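Local atomic coordinates of ribosome maturation protein SDO1 homolog (Methanothermobacter thermautotrophicus, PDB entry 2WBM), a protein that probably acts in ribosome maturation by binding the ribosome or its RNA, as a conformationally flexible archaeal member of the SDO1/SBDS family. Residues Gln236-Leu241 and Val246-Ile251; Val58-Val63 and Asp92-Thr97; Lys123-Ile128 and Lys148-Ala153. All blocks are in the same frame, centred on the assembly; numbering follows the deposited sequence.

How the interactions relate
The contacts lie in three different domains and follow one another along the chain without nesting or crossing. Interaction 2 comes first, closing a loop of 28 residues in the N-terminal domain by bringing the short helix 60-63 against the start of helix 93-103. Interaction 3 spans 19 residues and joins the long helix 110-131 to helix 143-152 in the middle domain. Interaction 1, with four residues between its segments, packs the end of helix 231-241 against the approach to and start of the last strand, 247-250. Interactions 1 and 2 sit on opposite sides of the chain's centre, about 48 Å apart centre to centre; interaction 3 is likewise about 27 Å from interaction 1 and 34 Å from interaction 2.

Interaction 1: residues Gln236-Leu241 and Val246-Ile251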
loop_
_atom_site.group_PDB
_atom_site.type_symbol
_atom_site.label_atom_id
_atom_site.label_comp_id
_atom_site.label_asym_id
_atom_site.label_seq_id
_atom_site.Cartn_x
_atom_site.Cartn_y
_atom_site.Cartn_z
ATOM N N GLN A 236 -3.469 3.211 -23.622
ATOM C CA GLN A 236 -2.303 2.572 -24.225
ATOM C C GLN A 236 -2.438 1.046 -24.263
ATOM O O GLN A 236 -2.142 0.431 -25.293
ATOM C CB GLN A 236 -1.014 2.986 -23.507
ATOM C CG GLN A 236 0.255 2.692 -24.283
ATOM C CD GLN A 236 1.473 3.354 -23.665
ATOM O OE1 GLN A 236 1.525 3.576 -22.452
ATOM N NE2 GLN A 236 2.462 3.675 -24.497
ATOM N N LYS A 237 -2.882 0.443 -23.159
ATOM C CA LYS A 237 -3.011 -1.021 -23.095
ATOM C C LYS A 237 -4.085 -1.535 -24.038
ATOM O O LYS A 237 -3.893 -2.557 -24.701
ATOM C CB LYS A 237 -3.278 -1.521 -21.666
ATOM C CG LYS A 237 -2.064 -1.412 -20.731
ATOM C CD LYS A 237 -0.935 -2.373 -21.095
ATOM C CE LYS A 237 0.338 -2.012 -20.337
ATOM N NZ LYS A 237 1.501 -2.870 -20.716
ATOM N N LEU A 238 -5.199 -0.810 -24.105
ATOM C CA LEU A 238 -6.305 -1.173 -24.987
ATOM C C LEU A 238 -5.893 -1.040 -26.453
ATOM O O LEU A 238 -6.194 -1.911 -27.280
ATOM C CB LEU A 238 -7.540 -0.313 -24.699
ATOM C CG LEU A 238 -8.321 -0.579 -23.411
ATOM C CD1 LEU A 238 -9.364 0.525 -23.214
ATOM C CD2 LEU A 238 -8.957 -1.965 -23.436
ATOM N N SER A 239 -5.198 0.046 -26.776
ATOM C CA SER A 239 -4.737 0.249 -28.138
ATOM C C SER A 239 -3.749 -0.849 -28.540
ATOM O O SER A 239 -3.813 -1.355 -29.655
ATOM C CB SER A 239 -4.128 1.638 -28.312
ATOM O OG SER A 239 -3.625 1.795 -29.629
ATOM N N GLU A 240 -2.859 -1.233 -27.626
ATOM C CA GLU A 240 -1.891 -2.298 -27.909
ATOM C C GLU A 240 -2.579 -3.651 -28.117
ATOM O O GLU A 240 -2.235 -4.402 -29.037
ATOM C CB GLU A 240 -0.821 -2.377 -26.816
ATOM C CG GLU A 240 0.263 -1.311 -26.956
ATOM C CD GLU A 240 1.109 -1.114 -25.697
ATOM O OE1 GLU A 240 1.001 -1.918 -24.746
ATOM O OE2 GLU A 240 1.895 -0.140 -25.661
ATOM N N LEU A 241 -3.566 -3.934 -27.278
ATOM C CA LEU A 241 -4.367 -5.149 -27.390
ATOM C C LEU A 241 -5.070 -5.279 -28.741
ATOM O O LEU A 241 -4.998 -6.327 -29.395
ATOM C CB LEU A 241 -5.410 -5.190 -26.275
ATOM C CG LEU A 241 -6.295 -6.437 -26.249
ATOM C CD1 LEU A 241 -5.498 -7.678 -25.784
ATOM C CD2 LEU A 241 -7.515 -6.190 -25.393
ATOM N N VAL A 246 -9.645 0.613 -31.436
ATOM C CA VAL A 246 -10.358 0.978 -30.211
ATOM C C VAL A 246 -10.751 2.447 -30.279
ATOM O O VAL A 246 -10.050 3.272 -30.882
ATOM C CB VAL A 246 -9.517 0.686 -28.923
ATOM C CG1 VAL A 246 -8.171 1.430 -28.936
ATOM C CG2 VAL A 246 -10.306 1.025 -27.654
ATOM N N GLU A 247 -11.882 2.758 -29.664
ATOM C CA GLU A 247 -12.347 4.121 -29.545
ATOM C C GLU A 247 -12.645 4.332 -28.065
ATOM O O GLU A 247 -13.266 3.480 -27.427
ATOM C CB GLU A 247 -13.603 4.265 -30.399
ATOM C CG GLU A 247 -14.289 5.604 -30.356
ATOM C CD GLU A 247 -15.558 5.609 -31.206
ATOM O OE1 GLU A 247 -15.530 5.036 -32.321
ATOM O OE2 GLU A 247 -16.582 6.177 -30.757
ATOM N N THR A 248 -12.157 5.429 -27.494
ATOM C CA THR A 248 -12.422 5.714 -26.082
ATOM C C THR A 248 -12.860 7.161 -25.896
ATOM O O THR A 248 -12.499 8.032 -26.689
ATOM C CB THR A 248 -11.194 5.446 -25.160
ATOM O OG1 THR A 248 -10.171 6.417 -25.421
ATOM C CG2 THR A 248 -10.641 4.031 -25.334
ATOM N N ARG A 249 -13.644 7.413 -24.851
ATOM C CA ARG A 249 -13.985 8.781 -24.478
ATOM C C ARG A 249 -14.333 8.821 -23.015
ATOM O O ARG A 249 -14.784 7.817 -22.460
ATOM C CB ARG A 249 -15.146 9.332 -25.322
ATOM C CG ARG A 249 -16.488 8.664 -25.066
ATOM C CD ARG A 249 -17.628 9.426 -25.742
ATOM N NE ARG A 249 -18.907 8.821 -25.386
ATOM C CZ ARG A 249 -19.482 7.837 -26.066
ATOM N NH1 ARG A 249 -18.916 7.361 -27.177
ATOM N NH2 ARG A 249 -20.647 7.342 -25.651
ATOM N N LEU A 250 -14.116 9.972 -22.390
ATOM C CA LEU A 250 -14.535 10.187 -21.010
ATOM C C LEU A 250 -16.021 10.446 -20.970
ATOM O O LEU A 250 -16.543 11.186 -21.797
ATOM C CB LEU A 250 -13.814 11.393 -20.398
ATOM C CG LEU A 250 -12.363 11.212 -19.968
ATOM C CD1 LEU A 250 -11.822 12.543 -19.426
ATOM C CD2 LEU A 250 -12.225 10.108 -18.926
ATOM N N ILE A 251 -16.705 9.867 -19.993
ATOM C CA ILE A 251 -18.155 9.906 -20.014
ATOM C C ILE A 251 -18.744 11.275 -19.719
ATOM O O ILE A 251 -18.422 11.903 -18.703
ATOM C CB ILE A 251 -18.792 8.771 -19.182
ATOM C CG1 ILE A 251 -18.826 7.513 -20.054
ATOM C CG2 ILE A 251 -20.175 9.172 -18.645
ATOM C CD1 ILE A 251 -19.983 6.604 -19.808
#
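Val-246 meets Leu-238 and Ser-239 through apolar contact, and its two methyl groups divide the work. CG1 rests on the helix backbone: Val-246 CG1 lies 3.7 Å from Ser-239 CA and 3.9 Å from Ser-239 N, with Ser-239 CB further off at 4.1 Å. The closest contact is therefore with the main chain of the helix, where the CA atoms of Ser-239 and Val-246 are 6.0 Å apart. CG2 serves the neighbouring side chain, standing 4.3 Å from Leu-238 CB. The valine torsion accounts for this split, since CG2 is trans to the backbone N while CG1 sits between that N and the carbonyl carbon (chi1 58°).

Helix 231-241 and strand 247-250 are the last two elements of a ferredoxin-like beta-alpha-beta-beta-alpha-beta domain, and the helix crosses over from strand 220-227 to this final strand. A second apolar contact lies within the strand itself, where Leu-238 CD1 approaches Thr-248 CG2 at 4.3 Å. The buried Leu-238 also packs on Ile-189 of strand 181-191, the antiparallel neighbour of the final strand.

Polar bonds lie around the contact. Backbone hydrogen bonds join Glu-247 to Lys-190 and Arg-249 to Ala-188, fixing the strand in the sheet, while Thr-248 OG1 is hydrogen-bonded to a bound glycerol, probably from the crystallisation liquor.

Interaction 2: residues Val58-Val63 and Asp92-Thr97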
loop_
_atom_site.group_PDB
_atom_site.type_symbol
_atom_site.label_atom_id
_atom_site.label_comp_id
_atom_site.label_asym_id
_atom_site.label_seq_id
_atom_site.Cartn_x
_atom_site.Cartn_y
_atom_site.Cartn_z
ATOM N N VAL A 58 -5.186 -9.307 10.846
ATOM C CA VAL A 58 -3.895 -9.988 10.918
ATOM C C VAL A 58 -3.722 -10.641 12.287
ATOM O O VAL A 58 -3.859 -9.985 13.318
ATOM C CB VAL A 58 -2.722 -8.999 10.669
ATOM C CG1 VAL A 58 -1.366 -9.692 10.812
ATOM C CG2 VAL A 58 -2.841 -8.353 9.294
ATOM N N SER A 59 -3.407 -11.931 12.301
ATOM C CA SER A 59 -3.198 -12.635 13.561
ATOM C C SER A 59 -1.779 -12.448 14.079
ATOM O O SER A 59 -0.822 -12.361 13.300
ATOM C CB SER A 59 -3.501 -14.121 13.406
ATOM O OG SER A 59 -2.352 -14.802 12.946
ATOM N N VAL A 60 -1.647 -12.399 15.402
ATOM C CA VAL A 60 -0.352 -12.238 16.029
ATOM C C VAL A 60 0.629 -13.355 15.620
ATOM O O VAL A 60 1.832 -13.097 15.452
ATOM C CB VAL A 60 -0.464 -12.058 17.576
ATOM C CG1 VAL A 60 -0.823 -13.358 18.289
ATOM C CG2 VAL A 60 0.824 -11.489 18.125
ATOM N N GLU A 61 0.108 -14.572 15.429
ATOM C CA GLU A 61 0.931 -15.707 15.003
ATOM C C GLU A 61 1.588 -15.443 13.646
ATOM O O GLU A 61 2.713 -15.871 13.408
ATOM C CB GLU A 61 0.119 -17.004 14.964
ATOM C CG GLU A 61 -0.315 -17.470 16.351
ATOM C CD GLU A 61 -1.698 -16.963 16.767
ATOM O OE1 GLU A 61 -2.162 -15.921 16.247
ATOM O OE2 GLU A 61 -2.326 -17.622 17.624
ATOM N N ASP A 62 0.906 -14.715 12.772
ATOM C CA ASP A 62 1.491 -14.399 11.471
ATOM C C ASP A 62 2.503 -13.240 11.540
ATOM O O ASP A 62 3.367 -13.119 10.678
ATOM C CB ASP A 62 0.403 -14.156 10.438
ATOM C CG ASP A 62 -0.405 -15.429 10.140
ATOM O OD1 ASP A 62 0.158 -16.549 10.209
ATOM O OD2 ASP A 62 -1.601 -15.309 9.861
ATOM N N VAL A 63 2.387 -12.406 12.564
ATOM C CA VAL A 63 3.295 -11.268 12.745
ATOM C C VAL A 63 4.685 -11.731 13.233
ATOM O O VAL A 63 5.711 -11.229 12.767
ATOM C CB VAL A 63 2.701 -10.223 13.721
ATOM C CG1 VAL A 63 3.685 -9.083 13.956
ATOM C CG2 VAL A 63 1.392 -9.664 13.187
ATOM N N ASP A 92 2.826 -15.898 28.375
ATOM C CA ASP A 92 2.504 -16.400 27.047
ATOM C C ASP A 92 2.959 -15.403 25.979
ATOM O O ASP A 92 2.416 -14.299 25.898
ATOM C CB ASP A 92 0.988 -16.642 26.938
ATOM C CG ASP A 92 0.590 -17.335 25.631
ATOM O OD1 ASP A 92 1.381 -17.321 24.663
ATOM O OD2 ASP A 92 -0.520 -17.901 25.582
ATOM N N PRO A 93 3.947 -15.783 25.146
ATOM C CA PRO A 93 4.420 -14.868 24.080
ATOM C C PRO A 93 3.311 -14.385 23.139
ATOM O O PRO A 93 3.412 -13.284 22.600
ATOM C CB PRO A 93 5.413 -15.731 23.296
ATOM C CG PRO A 93 5.946 -16.678 24.329
ATOM C CD PRO A 93 4.710 -17.049 25.146
ATOM N N LEU A 94 2.265 -15.195 22.949
ATOM C CA LEU A 94 1.161 -14.795 22.071
ATOM C C LEU A 94 0.242 -13.775 22.756
ATOM O O LEU A 94 -0.553 -13.114 22.093
ATOM C CB LEU A 94 0.371 -16.017 21.573
ATOM C CG LEU A 94 1.202 -16.994 20.711
ATOM C CD1 LEU A 94 0.402 -18.209 20.265
ATOM C CD2 LEU A 94 1.836 -16.290 19.493
ATOM N N GLU A 95 0.356 -13.663 24.077
ATOM C CA GLU A 95 -0.429 -12.677 24.826
ATOM C C GLU A 95 0.418 -11.437 25.121
ATOM O O GLU A 95 -0.105 -10.327 25.213
ATOM C CB GLU A 95 -1.012 -13.280 26.110
ATOM C CG GLU A 95 -2.100 -14.333 25.851
ATOM C CD GLU A 95 -2.617 -15.013 27.112
ATOM O OE1 GLU A 95 -2.089 -14.756 28.216
ATOM O OE2 GLU A 95 -3.567 -15.822 27.001
ATOM N N VAL A 96 1.724 -11.622 25.253
ATOM C CA VAL A 96 2.630 -10.495 25.467
ATOM C C VAL A 96 2.807 -9.670 24.184
ATOM O O VAL A 96 2.819 -8.434 24.217
ATOM C CB VAL A 96 3.994 -10.979 26.007
ATOM C CG1 VAL A 96 5.029 -9.837 26.003
ATOM C CG2 VAL A 96 3.824 -11.552 27.413
ATOM N N THR A 97 2.964 -10.364 23.061
ATOM C CA THR A 97 3.286 -9.703 21.793
ATOM C C THR A 97 2.289 -8.603 21.354
ATOM O O THR A 97 2.733 -7.530 20.915
ATOM C CB THR A 97 3.527 -10.743 20.674
ATOM O OG1 THR A 97 4.703 -11.495 20.986
ATOM C CG2 THR A 97 3.688 -10.063 19.323
#
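In Val-60 the first torsion (chi1 73°) sets CG2 opposite the backbone N and CG1 between N and the carbonyl carbon, and the two methyls thereby reach different residues of helix 93-103. CG2 goes to Thr-97, where the separation of Val-60 CG2 and Thr-97 CG2 is 3.4 Å, tighter than a usual van der Waals contact. CG1 faces the preceding turn, 3.8 Å from Leu-94 O and 4.1 Å from Leu-94 CD2. Glu-61 reaches the same leucine through a chain bent at its second torsion (chi2 92°). Its CG is 4.0 Å from Leu-94 CD2, and its carboxylate atom OE2 is 3.8 Å from Leu-94 CD1; the two side chains cross at about a right angle, with aliphatic carbon carrying part of the contact.

Two helix starts thus meet in the SBDS N-terminal domain, often called FYSH, and both bear N-caps. Ser-59 OG accepts from Asp-62 N ahead of helix 60-63, and Asp-92 OD1 accepts from Leu-94 N at 2.9 Å, the donor standing above the carboxylate plane.

Thr-97 directs its hydroxyl back into its own helix: OG1 donates to Pro-93 O at 2.7 Å. Thr-97 N reaches that carbonyl from the other face of its plane, giving the oxygen two donors. Beyond the pair, Leu-94 and Thr-97 both pack on Leu-64, and Val-60 touches Phe-51 of helix 45-52.

Interaction 3: residues Lys123-Ile128 and Lys148-Ala153; sequences KIINKI and KAMEEA
Met-150 is the centre of this contact: its thioether end extends from helix 143-152 to touch Ile-125 and Ile-124 of helix 110-131. The long side chain is what bridges the two backbones, since even their nearest CA atoms, those of Ile-125 and Met-150, are 8.6 Å apart. Its first two torsions carry the chain outward, with CG trans to the carbonyl carbon and chi2 extended at 169°, and the bend at chi3 (69°) then turns the terminal methyl aside.

Sulfur makes the closest contact with Ile-125: Met-150 SD lies 3.6 Å from Ile-125 CG1, the nearest approach between the segments, and the two side chains pass each other at a slant. Although the CB of Ile-125 does not head straight for the other helix, its CG1 branch does reach that way, and it is the CG1 methylene, not the CG2 methyl, that the sulfur meets.

Ile-124 does point its CB toward the partner helix, and it offers CG2. The methionine methyl lies between the two isoleucines, with Met-150 CE 4.2 Å from Ile-124 CG2 and 4.3 Å from Ile-125 CG1, both looser than the sulfur contact.

The two helices belong to the three-helix bundle of SBDS domain II, whose third member is helix 163-174. That helix reaches two of the three residues: Met-150 touches its Val-170, and Ile-124 its Gln-166. Ile-125 packs in addition on Pro-143 and Glu-147, near the start of Met-150's own helix.

All three contacting residues are buried, and the contact between them is entirely apolar. Lys-123 and Lys-127 take no part in it; their amino groups form salt bridges with Asp-119 and Glu-131, respectively.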
loop_
_atom_site.group_PDB
_atom_site.type_symbol
_atom_site.label_atom_id
_atom_site.label_comp_id
_atom_site.label_asym_id
_atom_site.label_seq_id
_atom_site.Cartn_x
_atom_site.Cartn_y
_atom_site.Cartn_z
ATOM N N LYS A 123 6.232 3.435 -3.796
ATOM C CA LYS A 123 4.847 2.944 -3.766
ATOM C C LYS A 123 3.854 4.094 -3.559
ATOM O O LYS A 123 2.782 4.114 -4.177
ATOM C CB LYS A 123 4.681 1.864 -2.691
ATOM C CG LYS A 123 5.368 0.574 -3.063
ATOM C CD LYS A 123 5.337 -0.433 -1.937
ATOM C CE LYS A 123 5.887 -1.769 -2.424
ATOM N NZ LYS A 123 6.307 -2.628 -1.276
ATOM N N ILE A 124 4.233 5.058 -2.723
ATOM C CA ILE A 124 3.400 6.245 -2.479
ATOM C C ILE A 124 3.273 7.077 -3.759
ATOM O O ILE A 124 2.167 7.495 -4.126
ATOM C CB ILE A 124 3.950 7.124 -1.320
ATOM C CG1 ILE A 124 3.747 6.439 0.040
ATOM C CG2 ILE A 124 3.275 8.506 -1.298
ATOM C CD1 ILE A 124 4.727 6.968 1.143
ATOM N N ILE A 125 4.399 7.322 -4.435
ATOM C CA ILE A 125 4.368 8.080 -5.684
ATOM C C ILE A 125 3.414 7.384 -6.669
ATOM O O ILE A 125 2.568 8.031 -7.299
ATOM C CB ILE A 125 5.779 8.213 -6.311
ATOM C CG1 ILE A 125 6.652 9.157 -5.459
ATOM C CG2 ILE A 125 5.702 8.672 -7.792
ATOM C CD1 ILE A 125 8.151 9.119 -5.780
ATOM N N ASN A 126 3.566 6.073 -6.805
ATOM C CA ASN A 126 2.752 5.336 -7.764
ATOM C C ASN A 126 1.270 5.329 -7.427
ATOM O O ASN A 126 0.434 5.485 -8.318
ATOM C CB ASN A 126 3.289 3.926 -7.984
ATOM C CG ASN A 126 4.562 3.921 -8.816
ATOM O OD1 ASN A 126 4.818 4.850 -9.588
ATOM N ND2 ASN A 126 5.367 2.887 -8.653
ATOM N N LYS A 127 0.954 5.158 -6.151
ATOM C CA LYS A 127 -0.438 5.102 -5.714
ATOM C C LYS A 127 -1.106 6.455 -5.924
ATOM O O LYS A 127 -2.237 6.522 -6.407
ATOM C CB LYS A 127 -0.544 4.656 -4.241
ATOM C CG LYS A 127 -1.975 4.646 -3.690
ATOM C CD LYS A 127 -2.847 3.610 -4.381
ATOM C CE LYS A 127 -4.135 3.358 -3.610
ATOM N NZ LYS A 127 -5.049 2.505 -4.415
ATOM N N ILE A 128 -0.405 7.537 -5.579
ATOM C CA ILE A 128 -0.929 8.878 -5.857
ATOM C C ILE A 128 -1.115 9.110 -7.364
ATOM O O ILE A 128 -2.172 9.592 -7.784
ATOM C CB ILE A 128 -0.069 10.006 -5.216
ATOM C CG1 ILE A 128 -0.092 9.871 -3.687
ATOM C CG2 ILE A 128 -0.576 11.394 -5.671
ATOM C CD1 ILE A 128 0.824 10.871 -2.934
ATOM N N LYS A 148 8.112 15.391 -7.892
ATOM C CA LYS A 148 8.582 16.770 -7.818
ATOM C C LYS A 148 7.828 17.566 -6.758
ATOM O O LYS A 148 8.433 18.352 -6.030
ATOM C CB LYS A 148 8.500 17.448 -9.193
ATOM C CG LYS A 148 9.703 17.176 -10.108
ATOM C CD LYS A 148 10.390 15.850 -9.759
ATOM C CE LYS A 148 10.823 15.068 -10.988
ATOM N NZ LYS A 148 10.768 13.602 -10.691
ATOM N N ALA A 149 6.516 17.342 -6.674
ATOM C CA ALA A 149 5.664 17.982 -5.666
ATOM C C ALA A 149 6.066 17.580 -4.241
ATOM O O ALA A 149 6.113 18.421 -3.348
ATOM C CB ALA A 149 4.193 17.638 -5.913
ATOM N N MET A 150 6.355 16.300 -4.043
ATOM C CA MET A 150 6.800 15.804 -2.739
ATOM C C MET A 150 8.100 16.482 -2.307
ATOM O O MET A 150 8.263 16.854 -1.134
ATOM C CB MET A 150 6.958 14.290 -2.777
ATOM C CG MET A 150 5.632 13.561 -2.889
ATOM S SD MET A 150 5.825 11.806 -3.245
ATOM C CE MET A 150 6.520 11.217 -1.691
ATOM N N GLU A 151 9.012 16.665 -3.259
ATOM C CA GLU A 151 10.272 17.353 -2.977
ATOM C C GLU A 151 10.029 18.815 -2.593
ATOM O O GLU A 151 10.580 19.292 -1.599
ATOM C CB GLU A 151 11.232 17.256 -4.165
ATOM C CG GLU A 151 11.697 15.831 -4.488
ATOM C CD GLU A 151 12.371 15.727 -5.852
ATOM O OE1 GLU A 151 12.339 16.713 -6.627
ATOM O OE2 GLU A 151 12.932 14.653 -6.153
ATOM N N GLU A 152 9.190 19.502 -3.369
ATOM C CA GLU A 152 8.834 20.900 -3.100
ATOM C C GLU A 152 8.199 21.086 -1.723
ATOM O O GLU A 152 8.457 22.076 -1.042
ATOM C CB GLU A 152 7.897 21.442 -4.181
ATOM C CG GLU A 152 8.605 21.959 -5.417
ATOM C CD GLU A 152 7.651 22.228 -6.577
ATOM O OE1 GLU A 152 6.445 21.901 -6.471
ATOM O OE2 GLU A 152 8.115 22.758 -7.607
ATOM N N ALA A 153 7.377 20.120 -1.325
ATOM C CA ALA A 153 6.698 20.161 -0.036
ATOM C C ALA A 153 7.577 19.614 1.094
ATOM O O ALA A 153 7.168 19.622 2.260
ATOM C CB ALA A 153 5.372 19.392 -0.114
#